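Local coordinates for protein FmtA (Staphylococcus aureus, PDB 5ZH8), which hydrolyses the ester bonds that hold D-alanine on wall teichoic acid and lipoteichoic acid, and affects the level of methicillin resistance, at residues R341-F346 and V350-Y355; V361-A364 and N370-V373. All coordinates share one frame; numbering follows the deposited sequence.

Interaction 1. Residues R341-F346 and V350-Y355; sequences RLNGGF and VFTVYY
Arg341-Phe346 and Val350-Tyr355 form the two arms of an antiparallel beta hairpin, the short segments running at 175° to each other. Two hydrogen-bonded pairs carry the backbone. In Leu342-Val353, Leu342 N reaches Val353 O at 2.9 Å and Val353 N reaches Leu342 O at 2.8 Å; Gly344 and Phe351 exchange the same two bonds. Between them lies the non-hydrogen-bonded pair Asn343-Thr352, bridged by side chains instead: Thr352 OG1 donates to Asn343 OD1 over 2.7 Å, in the plane of that carbonyl. Asn343 CG stands anti to its backbone nitrogen (chi1 180°), which lays the amide alongside Thr352. The hairpin belongs to the central antiparallel sheet of the beta-lactamase-type fold, and its two faces differ. On the face of Arg341, Asn343, Thr352 and Tyr354, Arg341 CD lies 3.9 Å from Tyr354 CE1, with guanidinium and ring planes 66° apart; Arg341 NE forms a salt bridge, and Tyr354 OH a hydrogen bond, with Glu372 OE2 at the start of helix 371-382. On the other face Leu342 CB packs against Val353 CB at 3.9 Å, and Leu342 CD1 meets the Tyr355 ring at its edge, 3.8 Å from CE2. Helix 292-303 covers Val353 and Tyr355 there.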
# COMPACT_ATOMS: atom_id res chain seq x y z
N ARG A 341 8.14 -15.30 -11.25
CA ARG A 341 7.88 -14.01 -10.65
C ARG A 341 8.78 -13.72 -9.45
O ARG A 341 8.99 -14.60 -8.61
CB ARG A 341 6.41 -13.95 -10.24
CG ARG A 341 6.03 -12.78 -9.35
CD ARG A 341 4.54 -12.81 -9.05
NE ARG A 341 4.09 -11.60 -8.35
CZ ARG A 341 4.16 -11.41 -7.04
NH1 ARG A 341 4.68 -12.34 -6.24
NH2 ARG A 341 3.72 -10.29 -6.51
N LEU A 342 9.30 -12.50 -9.40
CA LEU A 342 9.89 -11.95 -8.18
C LEU A 342 9.16 -10.65 -7.83
O LEU A 342 8.66 -9.95 -8.71
CB LEU A 342 11.38 -11.64 -8.34
CG LEU A 342 12.33 -12.84 -8.40
CD1 LEU A 342 12.38 -13.42 -9.79
CD2 LEU A 342 13.73 -12.44 -7.97
N ASN A 343 9.10 -10.35 -6.54
CA ASN A 343 8.46 -9.14 -6.07
C ASN A 343 8.90 -8.78 -4.65
O ASN A 343 9.02 -9.65 -3.79
CB ASN A 343 6.94 -9.28 -6.13
CG ASN A 343 6.23 -8.04 -5.64
OD1 ASN A 343 6.00 -7.10 -6.40
ND2 ASN A 343 5.86 -8.04 -4.38
N GLY A 344 9.14 -7.49 -4.42
CA GLY A 344 9.43 -6.97 -3.09
C GLY A 344 8.79 -5.60 -2.91
O GLY A 344 8.91 -4.74 -3.77
N GLY A 345 8.11 -5.42 -1.78
CA GLY A 345 7.50 -4.13 -1.44
C GLY A 345 8.11 -3.62 -0.14
O GLY A 345 7.95 -4.26 0.91
N PHE A 346 8.80 -2.49 -0.20
CA PHE A 346 9.53 -2.01 0.97
C PHE A 346 9.77 -0.51 0.90
O PHE A 346 10.17 0.01 -0.15
CB PHE A 346 10.87 -2.78 1.07
CG PHE A 346 11.29 -3.12 2.48
CD1 PHE A 346 10.37 -3.42 3.48
CD2 PHE A 346 12.64 -3.22 2.78
CE1 PHE A 346 10.79 -3.74 4.76
CE2 PHE A 346 13.07 -3.55 4.06
CZ PHE A 346 12.14 -3.81 5.04
N VAL A 350 8.42 -0.59 -4.97
CA VAL A 350 7.93 -1.89 -5.41
C VAL A 350 8.82 -2.38 -6.54
O VAL A 350 9.00 -1.68 -7.54
CB VAL A 350 6.47 -1.84 -5.92
CG1 VAL A 350 5.88 -3.24 -5.90
CG2 VAL A 350 5.62 -0.90 -5.07
N PHE A 351 9.38 -3.58 -6.37
CA PHE A 351 10.33 -4.12 -7.32
C PHE A 351 9.83 -5.49 -7.79
O PHE A 351 9.79 -6.45 -7.02
CB PHE A 351 11.70 -4.24 -6.65
CG PHE A 351 12.84 -4.35 -7.62
CD1 PHE A 351 13.20 -5.58 -8.13
CD2 PHE A 351 13.54 -3.22 -8.01
CE1 PHE A 351 14.25 -5.68 -9.03
CE2 PHE A 351 14.59 -3.32 -8.90
CZ PHE A 351 14.94 -4.55 -9.42
N THR A 352 9.43 -5.56 -9.05
CA THR A 352 8.71 -6.72 -9.56
C THR A 352 9.35 -7.22 -10.85
O THR A 352 9.83 -6.44 -11.66
CB THR A 352 7.22 -6.38 -9.78
OG1 THR A 352 6.68 -5.75 -8.60
CG2 THR A 352 6.42 -7.64 -10.07
N VAL A 353 9.35 -8.54 -11.01
CA VAL A 353 9.98 -9.20 -12.15
C VAL A 353 9.05 -10.29 -12.63
O VAL A 353 8.66 -11.15 -11.86
CB VAL A 353 11.33 -9.88 -11.78
CG1 VAL A 353 12.03 -10.39 -13.03
CG2 VAL A 353 12.24 -8.93 -11.01
N TYR A 354 8.69 -10.23 -13.91
CA TYR A 354 7.99 -11.31 -14.58
C TYR A 354 8.92 -11.80 -15.66
O TYR A 354 9.49 -10.98 -16.38
CB TYR A 354 6.71 -10.81 -15.25
CG TYR A 354 5.46 -10.80 -14.40
CD1 TYR A 354 5.50 -10.70 -13.01
CD2 TYR A 354 4.22 -10.84 -15.02
CE1 TYR A 354 4.34 -10.67 -12.28
CE2 TYR A 354 3.05 -10.81 -14.29
CZ TYR A 354 3.11 -10.73 -12.93
OH TYR A 354 1.92 -10.70 -12.25
N TYR A 355 9.11 -13.11 -15.77
CA TYR A 355 9.94 -13.62 -16.85
C TYR A 355 9.63 -15.03 -17.29
O TYR A 355 8.94 -15.78 -16.60
CB TYR A 355 11.43 -13.51 -16.50
CG TYR A 355 11.97 -14.50 -15.50
CD1 TYR A 355 12.45 -15.74 -15.92
CD2 TYR A 355 12.05 -14.18 -14.15
CE1 TYR A 355 12.96 -16.64 -15.01
CE2 TYR A 355 12.57 -15.08 -13.24
CZ TYR A 355 13.03 -16.31 -13.67
OH TYR A 355 13.54 -17.21 -12.77

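Interaction 2. Residues V361-A364 and N370-V373; sequences VVLA and NNEV
Asn371, in the first turn of helix 371-382, meets Leu363 of strand 359-365 through its carboxamide, and the two buried residues account for nearly all of the 119 Å² buried over both sides. The CA-CB bond of Asn371 points toward the strand, CB resting against Val350 of the adjoining strand, and CG continues anti to the backbone nitrogen (chi1 -155°). CG itself is 4.0 Å from both Leu363 O and Leu363 CD2, a position from which the amide divides its two ends between the backbone and the side chain of one leucine. The nitrogen end makes the hydrogen bond: Asn371 ND2 donates to Leu363 O over 3.0 Å with an N-H...O angle of 150°. The acceptor lies near the plane of the asparagine amide, whereas the donor stands 51° out of the leucine carbonyl plane, so the bond misses the lone-pair direction. ND2 is also hydrogen-bonded to Thr352 OG1 and thus links two neighbouring strands. The oxygen end has an apolar neighbour here, with Asn371 OD1 3.3 Å from Leu363 CD2 and 3.7 Å from Leu363 CG.

Just before the helix, Asn370 occupies the N-cap. Its OD1 accepts from Val373 N over 3.2 Å in a nearly straight bond, while the bond from Glu372 N is weak. Asn370 and Val373 also pack on Tyr266 of the second subunit. The helix lies over one face of the sheet: its Arg374 adjoins Leu363 and its Ile375 and Ile378 cover Val361, while Phe88 from a loop touches both Leu363 and Asn371. Val362 points to the other face, where it meets Pro292 and Met295 of helix 292-303, leaving strand 359-365 sandwiched between the two helices.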
# COMPACT_ATOMS: atom_id res chain seq x y z
N VAL A 361 11.16 -9.17 -17.70
CA VAL A 361 10.59 -7.84 -17.51
C VAL A 361 10.79 -7.44 -16.06
O VAL A 361 10.26 -8.09 -15.17
CB VAL A 361 9.08 -7.81 -17.86
CG1 VAL A 361 8.55 -6.39 -17.80
CG2 VAL A 361 8.84 -8.43 -19.22
N VAL A 362 11.56 -6.37 -15.85
CA VAL A 362 11.84 -5.86 -14.51
C VAL A 362 11.25 -4.47 -14.41
O VAL A 362 11.62 -3.59 -15.19
CB VAL A 362 13.37 -5.79 -14.23
CG1 VAL A 362 13.64 -5.43 -12.77
CG2 VAL A 362 14.06 -7.09 -14.62
N LEU A 363 10.34 -4.28 -13.46
CA LEU A 363 9.65 -3.01 -13.30
C LEU A 363 9.81 -2.50 -11.88
O LEU A 363 9.34 -3.13 -10.92
CB LEU A 363 8.17 -3.17 -13.65
CG LEU A 363 7.41 -1.89 -14.00
CD1 LEU A 363 7.94 -1.29 -15.29
CD2 LEU A 363 5.91 -2.13 -14.10
N ALA A 364 10.49 -1.36 -11.74
CA ALA A 364 10.79 -0.78 -10.44
C ALA A 364 10.00 0.50 -10.22
O ALA A 364 10.03 1.41 -11.05
CB ALA A 364 12.29 -0.51 -10.32
N ASN A 370 0.18 0.33 -7.44
CA ASN A 370 -0.06 -1.00 -7.96
C ASN A 370 0.91 -1.31 -9.11
O ASN A 370 0.68 -0.94 -10.26
CB ASN A 370 -1.51 -1.12 -8.43
CG ASN A 370 -1.93 -2.54 -8.68
OD1 ASN A 370 -1.10 -3.43 -8.88
ND2 ASN A 370 -3.24 -2.77 -8.68
N ASN A 371 1.99 -2.01 -8.78
CA ASN A 371 2.98 -2.36 -9.79
C ASN A 371 2.55 -3.61 -10.58
O ASN A 371 2.96 -3.80 -11.73
CB ASN A 371 4.35 -2.58 -9.14
CG ASN A 371 5.51 -2.36 -10.10
OD1 ASN A 371 5.50 -1.41 -10.89
ND2 ASN A 371 6.51 -3.24 -10.03
N GLU A 372 1.73 -4.46 -9.97
CA GLU A 372 1.39 -5.78 -10.54
C GLU A 372 0.51 -5.64 -11.78
O GLU A 372 0.70 -6.34 -12.76
CB GLU A 372 0.67 -6.65 -9.52
CG GLU A 372 0.72 -8.13 -9.86
CD GLU A 372 1.98 -8.83 -9.37
OE1 GLU A 372 2.60 -8.32 -8.42
OE2 GLU A 372 2.34 -9.90 -9.91
N VAL A 373 -0.45 -4.72 -11.71
CA VAL A 373 -1.30 -4.45 -12.85
C VAL A 373 -0.45 -3.98 -14.02
O VAL A 373 -0.72 -4.34 -15.17
CB VAL A 373 -2.38 -3.39 -12.51
CG1 VAL A 373 -3.07 -2.89 -13.77
CG2 VAL A 373 -3.42 -3.97 -11.56

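In the fold
The hairpin of interaction 1 comes earlier in the chain than the strand-helix contact of interaction 2, and their centres lie about 7 Å apart. Strands 349-355 and 359-365 are sequential in the chain and adjacent in the sheet, joined by backbone bonds such as Val361 N to Tyr354 O at 2.8 Å. A second connection runs through the start of helix 371-382, where Tyr354 OH is 2.5 Å from Glu372 OE2, a probable hydrogen bond. Thr352 OG1 is the atom shared by the polar networks of the two contacts. Arg341 and Asn343 pack on Ser268 and Asn267 of the second subunit, which also meets interaction 2.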